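Local coordinates for periplasmic binding protein component of an ABC type zinc uptake transporter (Synechocystis sp., PDB 1PQ4) that binds zinc in the periplasm and probably delivers it to an ABC transporter for uptake into the cell, at residues Asn33-Thr38 with Thr245-Lys250; His197-Tyr202 with Leu266-Ala271; Ala47-Ala52 with Lys71-Asn76; Met3-Ser8 with Ala54-Gly59; Leu140-Ala145 with Ala169-Leu174. One frame throughout, in Å; residues are numbered along the deposited sequence.

Interaction 1: residues Asn33-Thr38 with Thr245-Lys250; sequences NNDPHT and TQFSTK. With ZN (zinc ion), chain C.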
# COMPACT_ATOMS: atom_id res chain seq x y z
N ASN A 33 -1.41 6.57 -10.47
CA ASN A 33 -0.35 6.18 -11.38
C ASN A 33 0.99 6.84 -11.11
O ASN A 33 1.90 6.71 -11.91
CB ASN A 33 -0.78 6.42 -12.86
CG ASN A 33 -0.88 7.88 -13.20
OD1 ASN A 33 -0.73 8.75 -12.34
ND2 ASN A 33 -1.15 8.17 -14.48
N ASN A 34 1.14 7.56 -9.99
CA ASN A 34 2.41 8.20 -9.66
C ASN A 34 3.19 7.44 -8.57
O ASN A 34 2.58 6.77 -7.72
CB ASN A 34 2.17 9.61 -9.11
CG ASN A 34 1.77 10.62 -10.18
OD1 ASN A 34 2.23 11.75 -10.15
ND2 ASN A 34 0.93 10.22 -11.11
N ASP A 35 4.52 7.58 -8.56
CA ASP A 35 5.35 6.99 -7.51
C ASP A 35 5.12 7.92 -6.31
O ASP A 35 5.51 9.09 -6.33
CB ASP A 35 6.82 6.99 -7.95
CG ASP A 35 7.80 6.82 -6.78
OD1 ASP A 35 7.39 6.39 -5.67
OD2 ASP A 35 9.00 7.12 -6.97
N PRO A 36 4.49 7.40 -5.22
CA PRO A 36 4.21 8.20 -4.03
C PRO A 36 5.46 8.68 -3.31
O PRO A 36 5.45 9.72 -2.67
CB PRO A 36 3.36 7.25 -3.16
CG PRO A 36 3.92 5.91 -3.48
CD PRO A 36 4.16 5.97 -4.98
N HIS A 37 6.53 7.91 -3.43
CA HIS A 37 7.77 8.28 -2.78
C HIS A 37 8.47 9.54 -3.31
O HIS A 37 9.34 10.09 -2.64
CB HIS A 37 8.74 7.11 -2.84
CG HIS A 37 8.16 5.84 -2.30
ND1 HIS A 37 8.03 5.59 -0.95
CD2 HIS A 37 7.68 4.74 -2.93
CE1 HIS A 37 7.50 4.39 -0.77
NE2 HIS A 37 7.28 3.85 -1.96
N THR A 38 8.15 9.98 -4.51
CA THR A 38 8.78 11.16 -5.06
C THR A 38 7.71 12.18 -5.43
O THR A 38 8.00 13.18 -6.08
CB THR A 38 9.61 10.85 -6.33
OG1 THR A 38 8.76 10.29 -7.34
CG2 THR A 38 10.72 9.88 -6.00
N THR A 245 2.84 -0.54 -12.06
CA THR A 245 2.40 0.52 -12.98
C THR A 245 3.05 1.85 -12.77
O THR A 245 3.22 2.60 -13.72
CB THR A 245 0.89 0.84 -12.87
OG1 THR A 245 0.24 -0.07 -11.96
CG2 THR A 245 0.26 0.77 -14.24
N GLN A 246 3.41 2.16 -11.53
CA GLN A 246 3.99 3.47 -11.22
C GLN A 246 5.47 3.58 -11.54
O GLN A 246 6.04 4.64 -11.39
CB GLN A 246 3.77 3.82 -9.73
CG GLN A 246 2.29 3.91 -9.34
CD GLN A 246 1.64 2.53 -9.10
OE1 GLN A 246 0.40 2.40 -8.97
NE2 GLN A 246 2.48 1.49 -9.03
N PHE A 247 6.10 2.49 -11.95
CA PHE A 247 7.53 2.54 -12.25
C PHE A 247 7.75 1.92 -13.61
O PHE A 247 6.93 1.16 -14.10
CB PHE A 247 8.33 1.76 -11.19
CG PHE A 247 8.04 2.19 -9.77
CD1 PHE A 247 7.00 1.62 -9.05
CD2 PHE A 247 8.79 3.19 -9.18
CE1 PHE A 247 6.72 2.04 -7.75
CE2 PHE A 247 8.51 3.62 -7.87
CZ PHE A 247 7.48 3.05 -7.17
N SER A 248 8.87 2.26 -14.23
CA SER A 248 9.18 1.71 -15.54
C SER A 248 9.30 0.19 -15.38
O SER A 248 9.80 -0.29 -14.35
CB SER A 248 10.53 2.26 -16.00
OG SER A 248 10.99 1.44 -17.04
N THR A 249 8.83 -0.56 -16.36
CA THR A 249 8.95 -2.02 -16.28
C THR A 249 10.11 -2.48 -17.15
O THR A 249 10.28 -3.67 -17.37
CB THR A 249 7.71 -2.72 -16.79
OG1 THR A 249 7.44 -2.27 -18.13
CG2 THR A 249 6.49 -2.39 -15.90
N LYS A 250 10.93 -1.54 -17.62
CA LYS A 250 12.05 -1.88 -18.50
C LYS A 250 12.95 -2.99 -17.95
O LYS A 250 13.23 -3.95 -18.66
CB LYS A 250 12.89 -0.62 -18.82
CG LYS A 250 13.86 -0.85 -19.99
CD LYS A 250 14.85 0.30 -20.16
CE LYS A 250 14.12 1.62 -20.32
NZ LYS A 250 14.90 2.80 -19.82
ZN ZN C . 6.49 2.14 -2.40
O HOH W 1 4.37 2.09 -3.24

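Interaction 2: residues His197-Tyr202 with Leu266-Ala271; sequences HPSWAY and LDPLAA. With ZN (zinc ion), chain C.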
# COMPACT_ATOMS: atom_id res chain seq x y z
N HIS A 197 9.59 -2.75 -7.59
CA HIS A 197 9.62 -1.89 -6.38
C HIS A 197 9.10 -2.72 -5.19
O HIS A 197 8.01 -3.30 -5.26
CB HIS A 197 8.74 -0.69 -6.64
CG HIS A 197 8.56 0.19 -5.45
ND1 HIS A 197 9.55 1.02 -4.98
CD2 HIS A 197 7.49 0.36 -4.63
CE1 HIS A 197 9.11 1.68 -3.93
NE2 HIS A 197 7.86 1.30 -3.69
N PRO A 198 9.88 -2.77 -4.10
CA PRO A 198 9.51 -3.56 -2.93
C PRO A 198 8.42 -2.95 -2.09
O PRO A 198 8.66 -2.38 -1.03
CB PRO A 198 10.84 -3.72 -2.18
CG PRO A 198 11.51 -2.39 -2.41
CD PRO A 198 11.15 -2.05 -3.87
N SER A 199 7.20 -3.05 -2.54
CA SER A 199 6.16 -2.52 -1.69
C SER A 199 5.43 -3.65 -0.98
O SER A 199 4.43 -3.41 -0.30
CB SER A 199 5.18 -1.72 -2.54
OG SER A 199 4.87 -2.44 -3.68
N TRP A 200 5.91 -4.88 -1.13
CA TRP A 200 5.15 -6.01 -0.60
C TRP A 200 5.76 -6.74 0.60
O TRP A 200 5.41 -7.90 0.85
CB TRP A 200 4.89 -7.05 -1.73
CG TRP A 200 4.32 -6.43 -2.99
CD1 TRP A 200 5.01 -5.93 -4.07
CD2 TRP A 200 2.94 -6.15 -3.23
NE1 TRP A 200 4.13 -5.34 -4.96
CE2 TRP A 200 2.86 -5.46 -4.46
CE3 TRP A 200 1.76 -6.41 -2.52
CZ2 TRP A 200 1.64 -5.02 -4.99
CZ3 TRP A 200 0.55 -5.98 -3.05
CH2 TRP A 200 0.50 -5.29 -4.28
N ALA A 201 6.65 -6.08 1.36
CA ALA A 201 7.28 -6.80 2.49
C ALA A 201 6.27 -7.24 3.57
O ALA A 201 6.39 -8.30 4.14
CB ALA A 201 8.39 -5.90 3.12
N TYR A 202 5.28 -6.40 3.88
CA TYR A 202 4.33 -6.80 4.93
C TYR A 202 3.42 -7.90 4.42
O TYR A 202 3.14 -8.88 5.11
CB TYR A 202 3.51 -5.57 5.36
CG TYR A 202 4.41 -4.57 6.08
CD1 TYR A 202 4.71 -4.74 7.47
CD2 TYR A 202 4.95 -3.49 5.41
CE1 TYR A 202 5.50 -3.84 8.15
CE2 TYR A 202 5.76 -2.53 6.10
CZ TYR A 202 6.02 -2.73 7.48
OH TYR A 202 6.72 -1.76 8.20
N LEU A 266 1.70 -5.47 -10.93
CA LEU A 266 1.04 -5.54 -9.61
C LEU A 266 0.83 -4.05 -9.34
O LEU A 266 1.66 -3.21 -9.73
CB LEU A 266 1.95 -6.16 -8.55
CG LEU A 266 2.35 -7.61 -8.75
CD1 LEU A 266 3.16 -8.12 -7.53
CD2 LEU A 266 1.10 -8.47 -8.95
N ASP A 267 -0.30 -3.69 -8.76
CA ASP A 267 -0.55 -2.27 -8.51
C ASP A 267 -0.66 -2.06 -6.99
O ASP A 267 -1.70 -2.35 -6.39
CB ASP A 267 -1.87 -1.85 -9.13
CG ASP A 267 -2.08 -0.37 -9.04
OD1 ASP A 267 -1.29 0.32 -8.32
OD2 ASP A 267 -3.05 0.11 -9.67
N PRO A 268 0.40 -1.58 -6.36
CA PRO A 268 0.30 -1.36 -4.90
C PRO A 268 -0.65 -0.21 -4.52
O PRO A 268 -1.05 -0.10 -3.35
CB PRO A 268 1.75 -1.10 -4.48
CG PRO A 268 2.29 -0.35 -5.69
CD PRO A 268 1.74 -1.22 -6.87
N LEU A 269 -1.04 0.63 -5.49
CA LEU A 269 -1.90 1.79 -5.21
C LEU A 269 -3.32 1.69 -5.71
O LEU A 269 -4.04 2.69 -5.78
CB LEU A 269 -1.30 3.12 -5.77
CG LEU A 269 0.11 3.47 -5.30
CD1 LEU A 269 0.49 4.90 -5.81
CD2 LEU A 269 0.17 3.43 -3.77
N ALA A 270 -3.75 0.48 -6.06
CA ALA A 270 -5.13 0.29 -6.54
C ALA A 270 -6.16 0.76 -5.50
O ALA A 270 -6.02 0.44 -4.31
CB ALA A 270 -5.37 -1.20 -6.85
N ALA A 271 -7.19 1.48 -5.94
CA ALA A 271 -8.23 1.95 -5.04
C ALA A 271 -9.21 0.82 -4.70
O ALA A 271 -9.83 0.84 -3.65
CB ALA A 271 -8.99 3.14 -5.65
ZN ZN C . 6.49 2.14 -2.40
O HOH W 1 4.37 2.09 -3.24

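Interaction 3: residues Ala47-Ala52 with Lys71-Asn76; sequences AALSEA and KAANAN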
# COMPACT_ATOMS: atom_id res chain seq x y z
N ALA A 47 -4.19 24.25 -1.98
CA ALA A 47 -5.27 25.23 -1.80
C ALA A 47 -6.57 24.54 -1.41
O ALA A 47 -7.30 25.02 -0.55
CB ALA A 47 -5.52 26.00 -3.09
N ALA A 48 -6.85 23.42 -2.05
CA ALA A 48 -8.08 22.68 -1.77
C ALA A 48 -8.09 22.15 -0.36
O ALA A 48 -9.15 21.91 0.22
CB ALA A 48 -8.22 21.53 -2.74
N LEU A 49 -6.90 21.99 0.20
CA LEU A 49 -6.76 21.46 1.56
C LEU A 49 -7.38 22.32 2.63
O LEU A 49 -7.61 21.85 3.76
CB LEU A 49 -5.29 21.25 1.91
CG LEU A 49 -4.67 19.88 1.72
CD1 LEU A 49 -3.30 19.88 2.43
CD2 LEU A 49 -5.61 18.79 2.32
N SER A 50 -7.64 23.58 2.31
CA SER A 50 -8.20 24.47 3.33
C SER A 50 -9.58 24.00 3.77
O SER A 50 -10.00 24.30 4.87
CB SER A 50 -8.23 25.92 2.82
OG SER A 50 -9.12 26.06 1.74
N GLU A 51 -10.27 23.25 2.91
CA GLU A 51 -11.61 22.70 3.18
C GLU A 51 -11.60 21.48 4.12
O GLU A 51 -12.63 21.12 4.71
CB GLU A 51 -12.21 22.19 1.86
CG GLU A 51 -12.48 23.22 0.77
CD GLU A 51 -13.83 23.90 0.96
OE1 GLU A 51 -14.84 23.18 1.13
OE2 GLU A 51 -13.87 25.15 0.94
N ALA A 52 -10.46 20.80 4.18
CA ALA A 52 -10.34 19.56 4.96
C ALA A 52 -10.48 19.65 6.46
O ALA A 52 -9.86 20.48 7.11
CB ALA A 52 -9.02 18.90 4.65
N LYS A 71 0.56 21.08 6.92
CA LYS A 71 0.23 21.86 8.12
C LYS A 71 0.06 23.35 7.84
O LYS A 71 -0.85 24.00 8.36
CB LYS A 71 1.30 21.64 9.21
CG LYS A 71 1.39 20.18 9.67
CD LYS A 71 2.25 19.99 10.94
CE LYS A 71 3.76 20.10 10.65
NZ LYS A 71 4.66 19.77 11.82
N ALA A 72 0.92 23.89 7.00
CA ALA A 72 0.84 25.30 6.64
C ALA A 72 -0.40 25.58 5.80
O ALA A 72 -0.98 26.68 5.87
CB ALA A 72 2.08 25.71 5.86
N ALA A 73 -0.82 24.61 5.00
CA ALA A 73 -2.00 24.82 4.14
C ALA A 73 -3.31 24.84 4.94
O ALA A 73 -4.32 25.45 4.54
CB ALA A 73 -2.04 23.73 3.04
N ASN A 74 -3.31 24.15 6.07
CA ASN A 74 -4.49 24.07 6.90
C ASN A 74 -4.03 23.72 8.30
O ASN A 74 -3.70 22.58 8.60
CB ASN A 74 -5.44 22.98 6.40
CG ASN A 74 -6.82 23.08 7.05
OD1 ASN A 74 -6.97 23.70 8.11
ND2 ASN A 74 -7.82 22.47 6.43
N ALA A 75 -4.03 24.72 9.17
CA ALA A 75 -3.57 24.51 10.53
C ALA A 75 -4.65 23.97 11.44
O ALA A 75 -4.38 23.54 12.55
CB ALA A 75 -3.03 25.81 11.10
N ASN A 76 -5.88 23.95 10.94
CA ASN A 76 -6.98 23.47 11.75
C ASN A 76 -7.29 21.99 11.57
O ASN A 76 -7.83 21.35 12.48
CB ASN A 76 -8.19 24.31 11.42
CG ASN A 76 -7.93 25.78 11.69
OD1 ASN A 76 -7.65 26.16 12.83
ND2 ASN A 76 -7.99 26.61 10.64

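Interaction 4: residues Met3-Ser8 with Ala54-Gly59; sequences MDITVS and AYVLIG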
# COMPACT_ATOMS: atom_id res chain seq x y z
N MET A 3 -18.16 15.01 6.42
CA MET A 3 -16.88 15.56 6.80
C MET A 3 -15.91 15.43 5.60
O MET A 3 -15.81 14.37 5.00
CB MET A 3 -16.35 14.73 7.96
CG MET A 3 -15.10 15.14 8.65
SD MET A 3 -15.32 14.60 10.43
CE MET A 3 -16.66 15.65 10.83
N ASP A 4 -15.22 16.51 5.26
CA ASP A 4 -14.21 16.49 4.20
C ASP A 4 -12.92 15.97 4.78
O ASP A 4 -12.37 16.57 5.72
CB ASP A 4 -13.96 17.88 3.65
CG ASP A 4 -15.05 18.31 2.70
OD1 ASP A 4 -15.25 17.58 1.72
OD2 ASP A 4 -15.69 19.35 2.94
N ILE A 5 -12.41 14.89 4.20
CA ILE A 5 -11.20 14.24 4.67
C ILE A 5 -10.32 13.98 3.48
O ILE A 5 -10.79 13.58 2.42
CB ILE A 5 -11.56 12.85 5.33
CG1 ILE A 5 -12.49 13.10 6.51
CG2 ILE A 5 -10.28 12.09 5.80
CD1 ILE A 5 -13.07 11.85 7.17
N THR A 6 -9.04 14.23 3.66
CA THR A 6 -8.08 13.99 2.61
C THR A 6 -7.19 12.87 3.07
O THR A 6 -6.79 12.76 4.27
CB THR A 6 -7.25 15.28 2.32
OG1 THR A 6 -8.12 16.30 1.80
CG2 THR A 6 -6.20 15.00 1.28
N VAL A 7 -6.87 11.99 2.13
CA VAL A 7 -5.95 10.92 2.47
C VAL A 7 -4.78 10.98 1.49
O VAL A 7 -4.87 11.63 0.45
CB VAL A 7 -6.62 9.53 2.37
CG1 VAL A 7 -7.86 9.49 3.30
CG2 VAL A 7 -7.01 9.25 0.91
N SER A 8 -3.69 10.30 1.82
CA SER A 8 -2.51 10.32 0.97
C SER A 8 -2.62 9.50 -0.31
O SER A 8 -2.34 10.01 -1.38
CB SER A 8 -1.29 9.82 1.75
OG SER A 8 -0.91 10.77 2.73
N ALA A 54 -9.93 16.77 8.25
CA ALA A 54 -8.88 15.88 8.72
C ALA A 54 -8.06 15.35 7.55
O ALA A 54 -8.46 15.40 6.38
CB ALA A 54 -9.46 14.73 9.51
N TYR A 55 -6.90 14.84 7.88
CA TYR A 55 -6.01 14.30 6.87
C TYR A 55 -5.55 12.97 7.45
O TYR A 55 -5.09 12.89 8.60
CB TYR A 55 -4.81 15.23 6.65
CG TYR A 55 -3.92 14.75 5.54
CD1 TYR A 55 -3.88 15.41 4.29
CD2 TYR A 55 -3.16 13.60 5.71
CE1 TYR A 55 -3.10 14.93 3.26
CE2 TYR A 55 -2.38 13.10 4.67
CZ TYR A 55 -2.35 13.79 3.44
OH TYR A 55 -1.52 13.34 2.45
N VAL A 56 -5.70 11.90 6.67
CA VAL A 56 -5.28 10.59 7.18
C VAL A 56 -3.92 10.17 6.64
O VAL A 56 -3.75 9.92 5.44
CB VAL A 56 -6.34 9.52 6.87
CG1 VAL A 56 -5.82 8.10 7.34
CG2 VAL A 56 -7.61 9.86 7.64
N LEU A 57 -2.94 10.12 7.54
CA LEU A 57 -1.58 9.75 7.21
C LEU A 57 -1.36 8.25 7.19
O LEU A 57 -1.92 7.50 8.02
CB LEU A 57 -0.62 10.28 8.28
CG LEU A 57 -0.66 11.79 8.56
CD1 LEU A 57 -0.05 12.07 9.96
CD2 LEU A 57 0.09 12.50 7.46
N ILE A 58 -0.53 7.80 6.26
CA ILE A 58 -0.13 6.40 6.29
C ILE A 58 0.81 6.35 7.53
O ILE A 58 0.82 5.39 8.31
CB ILE A 58 0.68 6.05 5.02
CG1 ILE A 58 -0.27 5.88 3.82
CG2 ILE A 58 1.55 4.83 5.28
CD1 ILE A 58 -0.80 7.16 3.27
N GLY A 59 1.62 7.40 7.71
CA GLY A 59 2.53 7.41 8.85
C GLY A 59 3.87 6.78 8.52
O GLY A 59 4.20 6.58 7.35

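Interaction 5: residues Leu140-Ala145 with Ala169-Leu174; sequences LVKRQA and AFLAEL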
# COMPACT_ATOMS: atom_id res chain seq x y z
N LEU A 140 -2.47 -5.68 9.29
CA LEU A 140 -2.13 -4.34 9.74
C LEU A 140 -3.23 -3.36 9.38
O LEU A 140 -3.42 -2.35 10.06
CB LEU A 140 -0.78 -3.94 9.14
CG LEU A 140 0.45 -4.63 9.69
CD1 LEU A 140 0.35 -6.10 9.48
CD2 LEU A 140 1.71 -4.09 8.93
N VAL A 141 -4.01 -3.64 8.34
CA VAL A 141 -5.08 -2.69 8.05
C VAL A 141 -6.15 -2.72 9.12
O VAL A 141 -6.86 -1.75 9.30
CB VAL A 141 -5.67 -2.94 6.59
CG1 VAL A 141 -6.96 -2.14 6.35
CG2 VAL A 141 -4.58 -2.42 5.58
N LYS A 142 -6.34 -3.88 9.76
CA LYS A 142 -7.27 -3.90 10.91
C LYS A 142 -6.87 -2.83 11.92
O LYS A 142 -7.73 -2.16 12.46
CB LYS A 142 -7.23 -5.23 11.68
CG LYS A 142 -7.74 -6.41 10.85
CD LYS A 142 -7.74 -7.68 11.73
CE LYS A 142 -8.10 -8.94 10.94
NZ LYS A 142 -8.32 -10.08 11.92
N ARG A 143 -5.58 -2.72 12.21
CA ARG A 143 -5.11 -1.70 13.17
C ARG A 143 -5.31 -0.32 12.61
O ARG A 143 -5.74 0.57 13.34
CB ARG A 143 -3.61 -1.89 13.47
CG ARG A 143 -3.21 -3.31 13.75
CD ARG A 143 -3.94 -3.83 14.96
NE ARG A 143 -3.42 -5.10 15.44
CZ ARG A 143 -3.47 -5.48 16.72
NH1 ARG A 143 -4.01 -4.66 17.62
NH2 ARG A 143 -3.00 -6.66 17.09
N GLN A 144 -4.99 -0.11 11.30
CA GLN A 144 -5.20 1.24 10.74
C GLN A 144 -6.65 1.63 10.81
O GLN A 144 -6.99 2.76 11.16
CB GLN A 144 -4.71 1.29 9.29
CG GLN A 144 -3.18 1.14 9.15
CD GLN A 144 -2.79 0.59 7.78
OE1 GLN A 144 -2.99 1.24 6.76
NE2 GLN A 144 -2.23 -0.63 7.76
N ALA A 145 -7.52 0.69 10.46
CA ALA A 145 -8.94 0.96 10.47
C ALA A 145 -9.46 1.34 11.86
O ALA A 145 -10.30 2.23 11.99
CB ALA A 145 -9.75 -0.29 9.95
N ALA A 169 -17.89 -4.07 10.73
CA ALA A 169 -18.16 -4.70 9.44
C ALA A 169 -16.84 -4.82 8.67
O ALA A 169 -16.49 -5.88 8.13
CB ALA A 169 -19.19 -3.84 8.62
N PHE A 170 -16.09 -3.73 8.60
CA PHE A 170 -14.82 -3.81 7.88
C PHE A 170 -13.82 -4.77 8.53
O PHE A 170 -13.13 -5.49 7.81
CB PHE A 170 -14.21 -2.39 7.75
CG PHE A 170 -13.00 -2.30 6.84
CD1 PHE A 170 -12.01 -1.35 7.10
CD2 PHE A 170 -12.88 -3.11 5.71
CE1 PHE A 170 -10.94 -1.21 6.22
CE2 PHE A 170 -11.84 -2.99 4.85
CZ PHE A 170 -10.85 -2.04 5.10
N LEU A 171 -13.70 -4.83 9.88
CA LEU A 171 -12.74 -5.79 10.47
C LEU A 171 -13.12 -7.24 10.12
O LEU A 171 -12.24 -8.07 9.88
CB LEU A 171 -12.66 -5.68 12.01
CG LEU A 171 -12.13 -4.30 12.50
CD1 LEU A 171 -12.31 -4.17 14.06
CD2 LEU A 171 -10.63 -4.16 12.06
N ALA A 172 -14.42 -7.55 10.10
CA ALA A 172 -14.84 -8.93 9.78
C ALA A 172 -14.51 -9.26 8.30
O ALA A 172 -14.14 -10.38 7.96
CB ALA A 172 -16.36 -9.07 10.05
N GLU A 173 -14.71 -8.28 7.42
CA GLU A 173 -14.37 -8.45 6.01
C GLU A 173 -12.87 -8.69 5.92
O GLU A 173 -12.40 -9.50 5.12
CB GLU A 173 -14.67 -7.19 5.18
CG GLU A 173 -16.12 -6.81 4.96
CD GLU A 173 -16.24 -5.43 4.26
OE1 GLU A 173 -15.57 -5.20 3.23
OE2 GLU A 173 -17.00 -4.57 4.76
N LEU A 174 -12.09 -7.94 6.69
CA LEU A 174 -10.63 -8.13 6.61
C LEU A 174 -10.20 -9.54 7.03
O LEU A 174 -9.25 -10.09 6.47
CB LEU A 174 -9.89 -7.06 7.48
CG LEU A 174 -10.04 -5.65 6.85
CD1 LEU A 174 -9.73 -4.52 7.86
CD2 LEU A 174 -9.07 -5.57 5.68

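Interaction 1: residues Asn33-Thr38 with Thr245-Lys250
A carboxylate packs on an aromatic ring here: D35 lays its charged group obliquely against the ring of F247. D35 CG comes to 3.5 Å from F247 CE2, and the carboxylate and ring planes stand 49° apart. Because CG of D35 is anti to the backbone N (chi1 161°), the carboxylate reaches both the ring and the backbone ahead. D35 OD1 accepts from the backbone N of H37 at 2.8 Å. That donor comes from above the carboxylate plane. It closes an Asx turn, which shapes the backbone just before the imidazole of H37. With an alanine in place of this aspartate, H37 N is likely to lose its turn-closing acceptor and the F247 ring its neighbour. The second part of the contact sets the aliphatic stem of Q246 against the backbone of N33 and N34. Q246 points toward 33-38, and its CG lies 3.3 Å from the carbonyl O of N34 and 3.7 Å from the backbone C of N33. The imidazole of H37 has P36 CG over one face, offset toward the rim, and binds zinc through NE2 at 1.9 Å. H133 and H197 supply two further ligands, and a water lies 2.3 Å from the zinc. The F247 ring also stacks on H197, so one aromatic side chain touches both a zinc ligand and the aspartate that shapes the loop of another. Two loops that follow strands 24-28 and 240-244 meet in this way beside the three-histidine zinc site, in the cleft between the lobes of a family 9 solute-binding protein.

Interaction 2: residues His197-Tyr202 with Leu266-Ala271
W200 and L266 cross at a slant, with the leucine reaching under the indole. L266 CD1 lies off-centre beneath the five-membered ring, 4.3 Å from its centroid and 29° off the ring normal, a CH-pi contact. L266 CB meets CZ2 of W200 at 3.8 Å. The other face of the indole carries OG of its own neighbour S199, offset toward the rim. At the ring edge, close to the plane, D267 O approaches W200 CH2 at 4.2 Å. P268 fills the place next to it: its CB is 4.0 Å from W200 CZ2 and 3.5 Å from S199 OG. S199 thus touches both the indole and the proline. The indole faces this loop with its CG anti to the carbonyl carbon of W200 (chi1 -50°), and E244 takes up the hydrogen bond of its NE1.

The two segments join at the zinc-site side of the C-terminal half of the fold, where strand 262-266 runs out into a type I turn from D267 to A270. D267 OD1 accepts from L269 N at 2.9 Å, an Asx turn within that loop. On the other segment H197 binds zinc through NE2 at 2.1 Å. Its ND1 is hydrogen-bonded to E215, a second-shell carboxylate that would probably fix the rotation of the imidazole. F193 and V195 of strand 192-195, with L277 and V280 of helix 273-288, also pack on W200.

Interaction 3: residues Ala47-Ala52 with Lys71-Asn76
N74 reaches across to L49 and the 3-10 turn 49-51, and this is the tight part of the contact. Its ND2 donates to the carbonyl O of L49 at 2.7 Å, with an N-H...O angle of 153°. The donor is tilted only 17° from the carbonyl plane. A chi1 of -167°, CG anti to the backbone N, sends the N74 amide there. ND2 also comes within 2.9 Å of A52 O. The other end of the amide works on its own segment: N74 OD1 accepts from N76 N at 3.0 Å, an Asx turn just after helix 67-73. Beside the amide the packing is apolar, with L49 CD1 at 4.1 Å from A73 CB.

The outer side is looser. S50 is exposed, and its CA is 4.2 Å from A73 O. Its OG turns back to bond A47 O, which also takes the S50 backbone N. L49 and A52 turn inward to T6 of strand 3-7. The contact therefore joins the ends of two helices on the face of the N-terminal sheet that carries T6. L49 O takes two donors, A52 N and N74 ND2, so the amide of N74 adds a second donor to a carbonyl already used within its own turn, and ties the two segments together through it.

Interaction 4: residues Met3-Ser8 with Ala54-Gly59
The ring of Y55 has the carbonyl O of T6 over one face, 3.7 Å above the plane and offset toward the rim. T6 CG2 comes at a slant to CE1 of Y55, at 3.7 Å. At the ring edge, near its plane, lies OG of S8. The Y55 hydroxyl donates to S8 OG at 2.7 Å, and S8 OG is itself hydrogen-bonded to E63. With CG anti to the backbone N (chi1 -176°), the ring of Y55 is carried over T6 O and its OH reaches S8. A phenylalanine here would probably leave S8 OG without its tyrosine donor, with E63 still as a partner.

The strands themselves pair in parallel. T6 N donates to A54 O at 3.0 Å, and V56 N donates to T6 O at 2.8 Å, so T6 is held through both its N and its O, as one residue of a parallel ladder is. The residue pairs are I5 with A54, T6 with Y55 and V7 with V56. On the face opposite Y55, I5 CG2 meets V56 CG2 and V7 CG1 meets V56 CB, both at 3.9 Å. V7 and V56 lie side by side.

These are the two central strands of a four-stranded parallel sheet, and the axes of these short segments are 27° apart. Strand 24-28 flanks 3-7 and strand 78-81 flanks 54-57. Helix 138-155 covers the face with I5, A54 and V56, through L152, L155 and I148.

Interaction 5: residues Leu140-Ala145 with Ala169-Leu174
Apolar contacts carry most of this helix pair. V141 CG1 meets L174 CD1 at 4.0 Å, and the two side chains are roughly perpendicular. V141 CG1 also touches F170 CE1. A145 CB approaches the same ring at CD1, 3.8 Å away. Over one face of F170, close to its centre, sits CD1 of L174 from its own helix, so the ring and the leucine meet V141 as one unit. The F170 ring swings toward V141 and A145 because its CG stands anti to the backbone N (chi1 -171°).

A second group involves the stem and backbone of K142. L171 CD2 sits 3.5 Å from K142 O and 3.6 Å from K142 CB. K142 and L174 run alongside each other but point opposite ways, with K142 CG 4.0 Å from L174 CB. The polar end of K142 goes further out, to a salt bridge with E175.

The helices pack antiparallel, at 175°, with the axes of these short segments 9.8 Å apart. Helix 160-185 is consistent with the long lobe-linking helix of this family. F15 and I19 of helix 10-20 pack on V141 and A145. W273, at the start of helix 273-288, lies against V141 and L174.

How the interactions relate
Interactions 1 and 2 meet at the zinc. Each supplies one histidine, and they share the metal, a water and the F247-H197 stack. Interaction 1 is a surface contact of loops, with a carboxylate and a ring at its centre; interaction 2 is buried. Interactions 3 and 4 also touch, through L49 and T6, and both serve the N-terminal sheet. Interaction 4 is its buried core, built on strand bonds. Interaction 3 is partly buried and rests on one asparagine amide. Interaction 5 is a purely packed helix pair, buried, and touches interaction 2 where L140 meets Y202. Hydrogen bonds join the segments in interactions 3 and 4; the others meet by packing, with zinc linking 1 and 2.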